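Phenazine biosynthesis protein, PhzF family (Bacillus anthracis, PDB 3EDN) belongs to the PhzF family with a diaminopimelate epimerase-like fold and probably acts as an isomerase-like enzyme related to phenazine biosynthesis. Local coordinates at residues Asn5-Asp10 with Ile24-Asp29; Val43-Thr48 with Lys293-Leu298; Ala57-Arg62 with Leu96-Lys101; Gly76-Ile81 with Gly287-Val292; Leu105-Gly110 with Ile119-Thr124. One frame throughout, in Å; residues are numbered along the deposited sequence. Where two conformers were deposited one is given.

How the contacts relate
Contacts 1, 3 and 5 are strand pairings within one run of paired strands in a diaminopimelate epimerase-like fold, antiparallel in contacts 1 and 5 and parallel in contact 3. Contacts 2 and 4 instead set strand 282-298 against a loop and against helix 74-86. That helix also meets side chains of contacts 1, 3 and 5, so contact 4, wholly buried and without hydrogen bonds, lies at the core. Contact 1 is also buried, contacts 3 and 5 partly so. Contact 2 is a surface patch of aromatic and valine carbons, next to contact 1 through backbone bonds of strands 3-11 and 282-298. Contact 3 is the most polar, its charged end meeting the second subunit and a sulfate.

Contact 1: residues Asn5-Asp10 with Ile24-Asp29; sequences NVFHYD and IVLDAD
Tyr9 and Ile24 meet at the apolar centre, where Ile24 CD1 lies 3.6 Å from Tyr9 CD1 and also near Tyr9 CB. Ile24 CG1 stands anti to its carbonyl carbon (chi1 -49°) and the chain runs on extended, which carries CD1 to the tyrosine. Farther along, Leu26 CD1 comes obliquely onto the Phe7 ring, 3.5 Å from Phe7 CE2, the two side chains crossing at about a right angle. Backbone bonds join this hairpin of strands 3-11 and 20-25: Phe7 and Ile24 form an antiparallel hydrogen-bonded pair, with Phe7 N 2.9 Å from Ile24 O and nearly straight (175°). The return bond, Ile24 N to Phe7 O, is 2.8 Å but bent to 138°. After Val25 the chain leaves the strand, and one water bridges the two segments, giving a proton to Asn5 O and accepting from Leu26 N; its oxygen lies in the plane of the Phe7 ring, at the edge. Helix 74-86 packs on Tyr9 and Ile24, while the phenol oxygen of Tyr9 is bonded to Arg87. Direct pairing thus continues from Phe7 toward Tyr9 and Ala22, and water satisfies the backbone at the other end, where it stops.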
# COMPACT_ATOMS: atom_id res chain seq x y z
N ASN A 5 -2.50 -14.69 8.96
CA ASN A 5 -1.52 -15.57 9.59
C ASN A 5 -0.13 -14.93 9.53
O ASN A 5 0.35 -14.58 8.45
CB ASN A 5 -1.50 -16.94 8.93
CG ASN A 5 -2.78 -17.74 9.20
OD1 ASN A 5 -3.34 -17.70 10.30
ND2 ASN A 5 -3.21 -18.48 8.20
N VAL A 6 0.49 -14.78 10.69
CA VAL A 6 1.81 -14.16 10.79
C VAL A 6 2.77 -15.20 11.35
O VAL A 6 2.45 -15.90 12.30
CB VAL A 6 1.76 -12.94 11.71
CG1 VAL A 6 3.12 -12.23 11.78
CG2 VAL A 6 0.70 -11.97 11.20
N PHE A 7 3.95 -15.29 10.76
CA PHE A 7 4.99 -16.17 11.27
C PHE A 7 6.04 -15.38 12.03
O PHE A 7 6.31 -14.21 11.74
CB PHE A 7 5.63 -16.97 10.13
CG PHE A 7 4.72 -18.01 9.57
CD1 PHE A 7 4.81 -19.32 10.00
CD2 PHE A 7 3.77 -17.68 8.62
CE1 PHE A 7 3.96 -20.29 9.49
CE2 PHE A 7 2.92 -18.63 8.12
CZ PHE A 7 3.02 -19.94 8.55
N HIS A 8 6.59 -16.03 13.04
CA HIS A 8 7.73 -15.52 13.77
C HIS A 8 8.89 -16.47 13.47
O HIS A 8 8.80 -17.67 13.79
CB HIS A 8 7.39 -15.55 15.26
CG HIS A 8 8.54 -15.26 16.18
ND1 HIS A 8 8.40 -15.30 17.55
CD2 HIS A 8 9.83 -14.93 15.94
CE1 HIS A 8 9.55 -15.02 18.11
NE2 HIS A 8 10.44 -14.79 17.16
N TYR A 9 9.92 -15.96 12.78
CA TYR A 9 11.20 -16.68 12.61
C TYR A 9 12.24 -15.86 13.34
O TYR A 9 12.14 -14.63 13.37
CB TYR A 9 11.59 -16.78 11.12
CG TYR A 9 10.96 -17.96 10.43
CD1 TYR A 9 9.58 -18.03 10.26
CD2 TYR A 9 11.74 -19.03 9.97
CE1 TYR A 9 9.00 -19.12 9.65
CE2 TYR A 9 11.16 -20.13 9.36
CZ TYR A 9 9.78 -20.16 9.19
OH TYR A 9 9.19 -21.25 8.59
N ASP A 10 13.21 -16.54 13.94
CA ASP A 10 14.35 -15.82 14.52
C ASP A 10 15.49 -15.85 13.53
O ASP A 10 15.87 -16.93 13.06
CB ASP A 10 14.81 -16.44 15.85
CG ASP A 10 14.10 -15.85 17.05
OD1 ASP A 10 13.24 -14.96 16.90
OD2 ASP A 10 14.44 -16.30 18.17
N ILE A 24 6.67 -12.22 9.75
CA ILE A 24 6.55 -12.45 8.31
C ILE A 24 5.12 -12.74 7.91
O ILE A 24 4.45 -13.59 8.49
CB ILE A 24 7.41 -13.67 7.87
CG1 ILE A 24 8.84 -13.61 8.40
CG2 ILE A 24 7.41 -13.82 6.35
CD1 ILE A 24 9.54 -14.96 8.35
N VAL A 25 4.66 -12.00 6.91
CA VAL A 25 3.45 -12.38 6.17
C VAL A 25 3.95 -12.89 4.81
O VAL A 25 4.48 -12.14 4.00
CB VAL A 25 2.50 -11.19 6.02
CG1 VAL A 25 1.31 -11.52 5.08
CG2 VAL A 25 2.02 -10.75 7.40
N LEU A 26 3.77 -14.19 4.59
CA LEU A 26 4.36 -14.89 3.45
C LEU A 26 3.76 -14.53 2.10
O LEU A 26 4.42 -14.70 1.08
CB LEU A 26 4.26 -16.41 3.65
CG LEU A 26 5.06 -17.02 4.82
CD1 LEU A 26 4.61 -18.46 5.05
CD2 LEU A 26 6.53 -16.96 4.52
N ASP A 27 2.49 -14.11 2.07
CA ASP A 27 1.90 -13.57 0.84
C ASP A 27 1.01 -12.40 1.22
O ASP A 27 -0.09 -12.57 1.74
CB ASP A 27 1.13 -14.64 0.05
CG ASP A 27 0.46 -14.08 -1.20
OD1 ASP A 27 0.46 -12.85 -1.41
OD2 ASP A 27 -0.06 -14.89 -2.00
N ALA A 28 1.53 -11.20 1.00
CA ALA A 28 0.87 -9.97 1.42
C ALA A 28 0.15 -9.26 0.27
O ALA A 28 -0.22 -8.10 0.41
CB ALA A 28 1.92 -9.01 2.05
N ASP A 29 -0.06 -9.96 -0.84
CA ASP A 29 -0.67 -9.31 -2.01
C ASP A 29 -2.11 -8.89 -1.76
O ASP A 29 -2.65 -8.08 -2.52
CB ASP A 29 -0.57 -10.18 -3.27
CG ASP A 29 0.80 -10.10 -3.96
OD1 ASP A 29 1.52 -9.09 -3.77
OD2 ASP A 29 1.17 -11.06 -4.68
O HOH W 1 1.75 -15.61 6.36

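Contact 2: residues Val43-Thr48 with Lys293-Leu298; sequences VGFNET and KEFEVL
Phe295 takes the less common first torsion, CG between its backbone N and carbonyl carbon (chi1 53°), and Phe45 has CG anti to its carbonyl carbon (chi1 -61°); these torsions bring the two side chains together from opposite directions. They join the loop after helix 33-43 to strand 282-298 in the diaminopimelate epimerase-like fold. The ring centroids are 5.9 Å apart and the planes 73° apart, an oblique meeting in which Phe45 CZ lies 3.9 Å from both CE2 and CZ of Phe295. Val43, in the last turn of the helix, packs beside both rings. Its CG1 lies over one face of Phe45, toward the rim, and at the edge of the Phe295 ring near its plane, while CG2 turns to the strand. Gly44 then leaves the helix with positive phi, and the chain turns to present Phe45. The ammonium of Lys293 comes within 4.2 Å of Phe45 CZ, obliquely to that ring, but its hydrogen bond is to His8, whose ring also meets Phe45. No hydrogen bond links the two segments, so carbon packing carries the contact. At its far end the methyls Val43 CG2 and Val297 CG2 are 4.0 Å apart.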
# COMPACT_ATOMS: atom_id res chain seq x y z
N VAL A 43 1.44 -7.15 15.76
CA VAL A 43 2.49 -8.15 15.97
C VAL A 43 3.44 -7.67 17.07
O VAL A 43 3.78 -8.42 17.99
CB VAL A 43 3.25 -8.46 14.64
CG1 VAL A 43 4.50 -9.30 14.90
CG2 VAL A 43 2.34 -9.16 13.63
N GLY A 44 3.86 -6.41 17.00
CA GLY A 44 4.66 -5.81 18.06
C GLY A 44 6.10 -6.27 18.13
O GLY A 44 6.80 -5.97 19.11
N PHE A 45 6.56 -7.01 17.12
CA PHE A 45 7.98 -7.33 17.02
C PHE A 45 8.74 -6.12 16.52
O PHE A 45 8.16 -5.19 15.98
CB PHE A 45 8.27 -8.48 16.04
CG PHE A 45 7.62 -9.78 16.39
CD1 PHE A 45 7.02 -10.01 17.63
CD2 PHE A 45 7.62 -10.80 15.45
CE1 PHE A 45 6.42 -11.25 17.91
CE2 PHE A 45 7.04 -12.03 15.72
CZ PHE A 45 6.44 -12.26 16.96
N ASN A 46 10.06 -6.14 16.65
CA ASN A 46 10.89 -5.06 16.15
C ASN A 46 10.63 -4.76 14.67
O ASN A 46 10.72 -3.61 14.23
CB ASN A 46 12.37 -5.34 16.41
CG ASN A 46 12.85 -6.56 15.68
OD1 ASN A 46 12.79 -7.68 16.21
ND2 ASN A 46 13.30 -6.37 14.47
N GLU A 47 10.31 -5.81 13.90
CA GLU A 47 10.03 -5.64 12.48
C GLU A 47 9.22 -6.82 11.97
O GLU A 47 9.38 -7.96 12.44
CB GLU A 47 11.34 -5.51 11.69
CG GLU A 47 11.18 -5.20 10.20
CD GLU A 47 11.08 -6.45 9.33
OE1 GLU A 47 11.32 -7.58 9.80
OE2 GLU A 47 10.74 -6.26 8.14
N THR A 48 8.31 -6.52 11.04
CA THR A 48 7.50 -7.51 10.30
C THR A 48 7.64 -7.21 8.81
O THR A 48 7.49 -6.05 8.40
CB THR A 48 6.02 -7.46 10.73
OG1 THR A 48 5.93 -7.82 12.10
CG2 THR A 48 5.18 -8.44 9.93
N LYS A 293 7.15 -19.52 15.76
CA LYS A 293 5.71 -19.76 15.89
C LYS A 293 4.91 -19.13 14.78
O LYS A 293 5.44 -18.34 13.98
CB LYS A 293 5.19 -19.24 17.24
CG LYS A 293 5.33 -17.73 17.48
CD LYS A 293 4.79 -17.37 18.84
CE LYS A 293 4.93 -15.89 19.13
NZ LYS A 293 6.33 -15.59 19.58
N GLU A 294 3.61 -19.47 14.74
CA GLU A 294 2.68 -18.85 13.82
C GLU A 294 1.45 -18.47 14.62
O GLU A 294 1.07 -19.18 15.55
CB GLU A 294 2.28 -19.85 12.73
CG GLU A 294 1.31 -19.27 11.73
CD GLU A 294 0.63 -20.30 10.87
OE1 GLU A 294 0.99 -21.51 10.93
OE2 GLU A 294 -0.27 -19.90 10.09
N PHE A 295 0.84 -17.34 14.29
CA PHE A 295 -0.33 -16.86 15.04
C PHE A 295 -1.20 -15.97 14.17
O PHE A 295 -0.79 -15.53 13.08
CB PHE A 295 0.09 -16.12 16.29
CG PHE A 295 1.08 -15.03 16.03
CD1 PHE A 295 0.64 -13.75 15.74
CD2 PHE A 295 2.45 -15.28 16.05
CE1 PHE A 295 1.53 -12.72 15.49
CE2 PHE A 295 3.35 -14.26 15.79
CZ PHE A 295 2.89 -12.98 15.51
N GLU A 296 -2.41 -15.69 14.65
CA GLU A 296 -3.37 -14.92 13.87
C GLU A 296 -3.45 -13.51 14.40
O GLU A 296 -3.42 -13.29 15.61
CB GLU A 296 -4.76 -15.52 14.02
CG GLU A 296 -4.93 -16.92 13.46
CD GLU A 296 -6.35 -17.42 13.66
OE1 GLU A 296 -7.11 -16.76 14.39
OE2 GLU A 296 -6.70 -18.46 13.07
N VAL A 297 -3.54 -12.56 13.47
CA VAL A 297 -3.79 -11.16 13.80
C VAL A 297 -5.08 -10.75 13.09
O VAL A 297 -5.28 -11.08 11.93
CB VAL A 297 -2.62 -10.27 13.33
CG1 VAL A 297 -2.89 -8.81 13.62
CG2 VAL A 297 -1.32 -10.72 14.00
N LEU A 298 -5.95 -10.02 13.79
CA LEU A 298 -7.19 -9.55 13.18
C LEU A 298 -7.09 -8.09 12.81
O LEU A 298 -6.63 -7.27 13.61
CB LEU A 298 -8.36 -9.77 14.14
CG LEU A 298 -8.46 -11.20 14.68
CD1 LEU A 298 -9.35 -11.27 15.92
CD2 LEU A 298 -8.93 -12.16 13.60

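Contact 3: residues Ala57-Arg62 with Leu96-Lys101; sequences ADIRMR and LTIETK. With SO4 (sulfate ion), chain O.
Asp58 and Thr97 grip each other where the parallel strands 59-64 and 95-100 begin to pair. Asp58 N gives a hydrogen bond to Thr97 OG1 (3.0 Å), and Thr97 N returns one to Asp58 OD2 (2.9 Å), on the anti side of the carboxylate and 26° out of its plane. Thr97 OG1 sits between its own backbone N and carbonyl carbon (chi1 54°), which turns it to Asp58 and brings it against Ala57 CB. Parallel pairing then runs on from Ile59 N to Thr97 O, Glu99 N to Ile59 O at 2.8 Å, and Met61 N to Glu99 O. On one face Ile59 lies alongside Ile98, and the selenomethionine Met61 touches Ile98 CG2 through CG (3.8 Å); helix 74-86 covers these side chains. On the other, Arg60 and Glu99 run side by side, yet Arg60 NE and Glu99 OE1 are 4.3 Å apart, beyond a salt bridge. Ser53 and Ser54 hold these two ends, and Glu99 also pairs with Lys2 of the second subunit. At the far end Arg62 NH2 and Lys101 NZ each donate to a sulfate, at 2.8 Å to its O2 and O3 respectively, and both cations also form salt bridges with Glu69. Glutamate and sulfate would offset the closeness of the two cations, consistent with a site suited to anions at the subunit interface.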
# COMPACT_ATOMS: atom_id res chain seq x y z
N ALA A 57 11.61 -7.85 -10.31
CA ALA A 57 12.46 -8.80 -9.56
C ALA A 57 11.66 -10.05 -9.25
O ALA A 57 10.46 -10.10 -9.50
CB ALA A 57 12.97 -8.18 -8.27
N ASP A 58 12.31 -11.06 -8.67
CA ASP A 58 11.62 -12.31 -8.35
C ASP A 58 10.47 -12.05 -7.38
O ASP A 58 9.35 -12.54 -7.56
CB ASP A 58 12.58 -13.34 -7.78
CG ASP A 58 13.61 -13.81 -8.80
OD1 ASP A 58 13.22 -14.12 -9.95
OD2 ASP A 58 14.82 -13.87 -8.47
N ILE A 59 10.75 -11.26 -6.35
CA ILE A 59 9.75 -10.86 -5.37
C ILE A 59 10.00 -9.42 -4.96
O ILE A 59 11.03 -8.85 -5.29
CB ILE A 59 9.75 -11.75 -4.10
CG1 ILE A 59 11.03 -11.55 -3.29
CG2 ILE A 59 9.58 -13.22 -4.46
CD1 ILE A 59 10.94 -12.17 -1.87
N ARG A 60 9.02 -8.85 -4.26
CA ARG A 60 9.15 -7.55 -3.64
C ARG A 60 8.95 -7.75 -2.14
O ARG A 60 8.24 -8.67 -1.71
CB ARG A 60 8.11 -6.58 -4.21
CG ARG A 60 8.06 -5.19 -3.59
CD ARG A 60 7.26 -4.25 -4.53
NE ARG A 60 5.89 -4.73 -4.76
CZ ARG A 60 4.81 -4.26 -4.14
NH1 ARG A 60 4.92 -3.28 -3.25
NH2 ARG A 60 3.61 -4.76 -4.41
N MSE A 61 9.59 -6.92 -1.33
CA MSE A 61 9.40 -7.01 0.12
C MSE A 61 9.20 -5.62 0.68
O MSE A 61 9.90 -4.69 0.28
CB MSE A 61 10.64 -7.60 0.79
CG MSE A 61 10.71 -9.10 0.77
SE MSE A 61 12.08 -9.73 2.02
CE MSE A 61 11.26 -9.33 3.60
N ARG A 62 8.28 -5.48 1.62
CA ARG A 62 8.20 -4.25 2.41
C ARG A 62 8.45 -4.61 3.86
O ARG A 62 8.11 -5.71 4.32
CB ARG A 62 6.85 -3.55 2.20
CG ARG A 62 6.70 -2.98 0.78
CD ARG A 62 5.32 -2.36 0.54
NE ARG A 62 5.20 -1.04 1.12
CZ ARG A 62 4.23 -0.18 0.84
NH1 ARG A 62 3.26 -0.49 -0.05
NH2 ARG A 62 4.23 1.02 1.42
N LEU A 96 18.26 -15.03 -5.80
CA LEU A 96 16.95 -14.38 -5.85
C LEU A 96 17.19 -12.88 -5.99
O LEU A 96 18.16 -12.36 -5.45
CB LEU A 96 16.18 -14.67 -4.54
CG LEU A 96 14.70 -14.28 -4.40
CD1 LEU A 96 13.85 -15.28 -5.15
CD2 LEU A 96 14.24 -14.18 -2.94
N THR A 97 16.29 -12.18 -6.67
CA THR A 97 16.28 -10.72 -6.57
C THR A 97 15.04 -10.24 -5.82
O THR A 97 13.95 -10.80 -5.98
CB THR A 97 16.34 -10.03 -7.95
OG1 THR A 97 15.29 -10.54 -8.76
CG2 THR A 97 17.70 -10.29 -8.64
N ILE A 98 15.23 -9.21 -5.00
CA ILE A 98 14.18 -8.66 -4.16
C ILE A 98 14.04 -7.17 -4.45
O ILE A 98 14.98 -6.39 -4.26
CB ILE A 98 14.48 -8.82 -2.65
CG1 ILE A 98 14.74 -10.28 -2.27
CG2 ILE A 98 13.34 -8.23 -1.82
CD1 ILE A 98 15.26 -10.46 -0.85
N GLU A 99 12.88 -6.77 -4.94
CA GLU A 99 12.61 -5.36 -5.11
C GLU A 99 12.34 -4.70 -3.76
O GLU A 99 11.46 -5.14 -3.01
CB GLU A 99 11.42 -5.13 -6.04
CG GLU A 99 11.23 -3.64 -6.30
CD GLU A 99 10.03 -3.31 -7.14
OE1 GLU A 99 9.22 -4.22 -7.45
OE2 GLU A 99 9.90 -2.10 -7.47
N THR A 100 13.10 -3.65 -3.44
CA THR A 100 12.83 -2.87 -2.23
C THR A 100 12.87 -1.38 -2.56
O THR A 100 13.27 -0.98 -3.66
CB THR A 100 13.86 -3.12 -1.09
OG1 THR A 100 15.06 -2.38 -1.35
CG2 THR A 100 14.17 -4.61 -0.92
N LYS A 101 12.45 -0.57 -1.60
CA LYS A 101 12.44 0.87 -1.80
C LYS A 101 13.86 1.42 -1.89
O LYS A 101 14.07 2.52 -2.41
CB LYS A 101 11.62 1.56 -0.70
CG LYS A 101 10.12 1.31 -0.87
CD LYS A 101 9.27 2.14 0.08
CE LYS A 101 7.80 1.97 -0.22
NZ LYS A 101 7.00 2.84 0.68
S SO4 O . 3.41 4.08 -0.39
O1 SO4 O . 2.47 4.02 -1.50
O2 SO4 O . 2.90 3.34 0.75
O3 SO4 O . 4.69 3.53 -0.82
O4 SO4 O . 3.57 5.49 -0.03

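Contact 4: residues Gly76-Ile81 with Gly287-Val292; sequences GTVGTI and GTAVYV
Buried helix-on-strand packing is what joins Val78 and Gly79 of helix 74-86 to the stretch from Gly287 to Ala289 on strand 282-298, inside the diaminopimelate epimerase-like fold. Val78 reaches the strand with one methyl: CG1 stands anti to its backbone N (chi1 165°) and rests 3.7 Å from the carbonyl oxygens Gly287 O and Thr288 O. At the next helix residue, Ala289 points its CB at the bare backbone of Gly79, 4.0 Å from Gly79 CA, so a methyl group meets a glycine and the chains come close, 5.5 Å between the CA atoms of Gly79 and Ala289. Within the helix, Gly76 O takes two bonds from Thr80, from OG1 (2.7 Å) and from N, on opposite faces of its plane. Val78 CG2 meets Met121, and Phe12 also packs on this valine. With no hydrogen bond across the segments, the contact depends on the fit of small groups, and Thr80, pointing away from the strand, spends its hydroxyl on Gly76 O of its own helix.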
# COMPACT_ATOMS: atom_id res chain seq x y z
N GLY A 76 15.31 -9.09 8.70
CA GLY A 76 13.98 -9.45 8.18
C GLY A 76 14.11 -10.14 6.84
O GLY A 76 13.39 -11.09 6.54
N THR A 77 15.05 -9.70 6.03
CA THR A 77 15.32 -10.37 4.76
C THR A 77 15.86 -11.78 4.98
O THR A 77 15.39 -12.74 4.36
CB THR A 77 16.29 -9.53 3.90
OG1 THR A 77 15.68 -8.25 3.65
CG2 THR A 77 16.60 -10.21 2.59
N VAL A 78 16.83 -11.92 5.87
CA VAL A 78 17.33 -13.25 6.20
C VAL A 78 16.21 -14.18 6.69
O VAL A 78 16.05 -15.28 6.17
CB VAL A 78 18.46 -13.18 7.25
CG1 VAL A 78 18.74 -14.57 7.88
CG2 VAL A 78 19.73 -12.59 6.61
N GLY A 79 15.43 -13.73 7.68
CA GLY A 79 14.37 -14.59 8.20
C GLY A 79 13.33 -14.92 7.14
O GLY A 79 12.86 -16.06 7.03
N THR A 80 12.97 -13.92 6.34
CA THR A 80 11.88 -14.10 5.36
C THR A 80 12.29 -15.01 4.21
O THR A 80 11.56 -15.94 3.86
CB THR A 80 11.37 -12.75 4.83
OG1 THR A 80 10.87 -11.97 5.92
CG2 THR A 80 10.24 -12.94 3.81
N ILE A 81 13.47 -14.79 3.64
CA ILE A 81 13.91 -15.66 2.56
C ILE A 81 14.16 -17.07 3.10
O ILE A 81 13.84 -18.05 2.44
CB ILE A 81 15.13 -15.12 1.82
CG1 ILE A 81 14.84 -13.72 1.28
CG2 ILE A 81 15.52 -16.07 0.67
CD1 ILE A 81 13.56 -13.60 0.48
N GLY A 287 23.27 -15.39 7.13
CA GLY A 287 22.80 -15.99 8.36
C GLY A 287 21.82 -17.08 8.03
O GLY A 287 21.26 -17.14 6.92
N THR A 288 21.63 -17.97 8.98
CA THR A 288 20.52 -18.90 8.91
C THR A 288 19.39 -18.33 9.76
O THR A 288 19.50 -17.22 10.29
CB THR A 288 20.92 -20.34 9.32
OG1 THR A 288 19.88 -21.26 8.91
CG2 THR A 288 21.15 -20.45 10.82
N ALA A 289 18.29 -19.08 9.86
CA ALA A 289 17.15 -18.65 10.67
C ALA A 289 16.38 -19.88 11.10
O ALA A 289 16.69 -21.00 10.69
CB ALA A 289 16.24 -17.70 9.88
N VAL A 290 15.35 -19.68 11.92
CA VAL A 290 14.60 -20.80 12.45
C VAL A 290 13.16 -20.39 12.74
O VAL A 290 12.91 -19.30 13.24
CB VAL A 290 15.27 -21.40 13.72
CG1 VAL A 290 15.23 -20.42 14.87
CG2 VAL A 290 14.64 -22.71 14.12
N TYR A 291 12.22 -21.28 12.41
CA TYR A 291 10.80 -21.11 12.77
C TYR A 291 10.66 -21.02 14.28
O TYR A 291 11.25 -21.83 15.01
CB TYR A 291 10.03 -22.33 12.27
CG TYR A 291 8.60 -22.42 12.78
CD1 TYR A 291 7.56 -21.79 12.08
CD2 TYR A 291 8.29 -23.10 13.95
CE1 TYR A 291 6.25 -21.87 12.54
CE2 TYR A 291 6.99 -23.17 14.42
CZ TYR A 291 5.97 -22.57 13.69
OH TYR A 291 4.65 -22.63 14.15
N VAL A 292 9.85 -20.06 14.74
CA VAL A 292 9.52 -19.97 16.15
C VAL A 292 8.03 -20.30 16.38
O VAL A 292 7.69 -21.24 17.13
CB VAL A 292 9.90 -18.62 16.77
CG1 VAL A 292 9.52 -18.61 18.24
CG2 VAL A 292 11.41 -18.38 16.59

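Contact 5: residues Leu105-Gly110 with Ile119-Thr124; sequences LPIQIG and IKMRQT
Ile119, the first residue of 119-124, meets two isoleucines of 105-110: its CG2 lies 3.6 Å from Ile107 CG2, the side chains crossing at a slant, and its CD1 is 4.2 Å from both CG1 and CG2 of Ile109, which lies alongside it. Ile119 and Ile109 form an antiparallel non-hydrogen-bonded pair. Lys120 comes next and supplies the direct bonds between these two segments of the hairpin of strands 103-111 and 117-122, whose pairing continues at Gly110 with Phe118. It forms a hydrogen-bonded pair with Gln108, Lys120 N to Gln108 O at 2.9 Å and Gln108 N to Lys120 O at 3.0 Å. The CB atoms of the two residues are 4.0 Å apart on the face opposite the isoleucines; beyond them Lys120 stretches out to a cation-pi contact with Tyr271. Met121, a selenomethionine, returns to the isoleucine face. Its CB touches Ile107 CD1 at 3.9 Å, and its CE lies a little farther from the same methyl. At Arg122 direct pairing gives way to a water, which donates to Pro106 O (2.7 Å) and accepts from Arg122 N. The isoleucine and selenomethionine face packs on helix 74-86, through Ile81, Thr77 and Val78 among others, while strand 95-100 flanks the first strand and strand 282-298 the second.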
# COMPACT_ATOMS: atom_id res chain seq x y z
N LEU A 105 17.74 -5.92 -4.54
CA LEU A 105 18.78 -6.65 -3.79
C LEU A 105 19.01 -8.04 -4.36
O LEU A 105 18.10 -8.84 -4.41
CB LEU A 105 18.36 -6.81 -2.33
CG LEU A 105 17.94 -5.58 -1.55
CD1 LEU A 105 17.58 -6.02 -0.13
CD2 LEU A 105 19.04 -4.51 -1.54
N PRO A 106 20.24 -8.35 -4.78
CA PRO A 106 20.58 -9.72 -5.11
C PRO A 106 20.87 -10.51 -3.83
O PRO A 106 21.67 -10.08 -2.99
CB PRO A 106 21.88 -9.59 -5.91
CG PRO A 106 22.14 -8.15 -6.06
CD PRO A 106 21.35 -7.42 -5.02
N ILE A 107 20.24 -11.68 -3.72
CA ILE A 107 20.36 -12.57 -2.57
C ILE A 107 20.89 -13.91 -3.02
O ILE A 107 20.46 -14.42 -4.05
CB ILE A 107 18.96 -12.81 -1.95
CG1 ILE A 107 18.32 -11.48 -1.54
CG2 ILE A 107 19.00 -13.85 -0.82
CD1 ILE A 107 19.12 -10.64 -0.57
N GLN A 108 21.84 -14.48 -2.27
CA GLN A 108 22.30 -15.84 -2.54
C GLN A 108 21.75 -16.77 -1.48
O GLN A 108 21.70 -16.43 -0.31
CB GLN A 108 23.82 -15.92 -2.50
CG GLN A 108 24.50 -14.76 -3.17
CD GLN A 108 24.10 -14.62 -4.61
OE1 GLN A 108 23.95 -15.62 -5.33
NE2 GLN A 108 23.91 -13.38 -5.06
N ILE A 109 21.36 -17.96 -1.90
CA ILE A 109 20.82 -18.95 -1.00
C ILE A 109 21.75 -20.15 -1.06
O ILE A 109 21.95 -20.74 -2.13
CB ILE A 109 19.40 -19.36 -1.40
CG1 ILE A 109 18.51 -18.11 -1.45
CG2 ILE A 109 18.87 -20.42 -0.42
CD1 ILE A 109 17.15 -18.31 -2.10
N GLY A 110 22.32 -20.50 0.09
CA GLY A 110 23.31 -21.56 0.15
C GLY A 110 23.03 -22.49 1.31
O GLY A 110 22.03 -22.34 2.00
N ILE A 119 21.28 -17.39 4.05
CA ILE A 119 20.85 -16.33 3.15
C ILE A 119 21.94 -15.25 3.20
O ILE A 119 22.24 -14.73 4.28
CB ILE A 119 19.53 -15.69 3.63
CG1 ILE A 119 18.46 -16.77 3.85
CG2 ILE A 119 19.07 -14.62 2.66
CD1 ILE A 119 18.25 -17.71 2.68
N LYS A 120 22.48 -14.90 2.03
CA LYS A 120 23.65 -14.03 1.94
C LYS A 120 23.29 -12.76 1.19
O LYS A 120 22.62 -12.82 0.15
CB LYS A 120 24.78 -14.77 1.22
CG LYS A 120 26.10 -14.01 1.12
CD LYS A 120 27.15 -14.90 0.44
CE LYS A 120 28.46 -14.17 0.22
NZ LYS A 120 29.42 -15.04 -0.53
N MSE A 121 23.73 -11.62 1.68
CA MSE A 121 23.42 -10.35 1.02
C MSE A 121 24.61 -9.41 1.10
O MSE A 121 25.48 -9.58 1.95
CB MSE A 121 22.17 -9.70 1.62
CG MSE A 121 22.27 -9.35 3.08
SE MSE A 121 20.48 -9.28 3.93
CE MSE A 121 19.88 -11.04 3.39
N ARG A 122 24.64 -8.44 0.20
CA ARG A 122 25.71 -7.44 0.14
C ARG A 122 25.39 -6.24 1.01
O ARG A 122 24.25 -5.75 1.00
CB ARG A 122 25.90 -6.98 -1.31
CG ARG A 122 26.92 -5.85 -1.51
CD ARG A 122 28.36 -6.37 -1.52
NE ARG A 122 28.51 -7.51 -2.42
CZ ARG A 122 28.61 -7.42 -3.74
NH1 ARG A 122 28.61 -6.24 -4.34
NH2 ARG A 122 28.74 -8.53 -4.47
N GLN A 123 26.38 -5.74 1.73
CA GLN A 123 26.21 -4.49 2.46
C GLN A 123 26.94 -3.36 1.72
O GLN A 123 27.63 -3.60 0.74
CB GLN A 123 26.73 -4.63 3.88
CG GLN A 123 25.84 -5.58 4.70
CD GLN A 123 26.21 -5.63 6.16
OE1 GLN A 123 27.31 -5.24 6.53
NE2 GLN A 123 25.30 -6.16 6.99
N THR A 124 26.75 -2.14 2.20
CA THR A 124 27.44 -0.99 1.63
C THR A 124 28.92 -1.02 2.02
O THR A 124 29.27 -1.48 3.11
CB THR A 124 26.78 0.32 2.11
OG1 THR A 124 25.37 0.27 1.82
CG2 THR A 124 27.38 1.52 1.41
O HOH W 2 22.33 -7.89 -1.58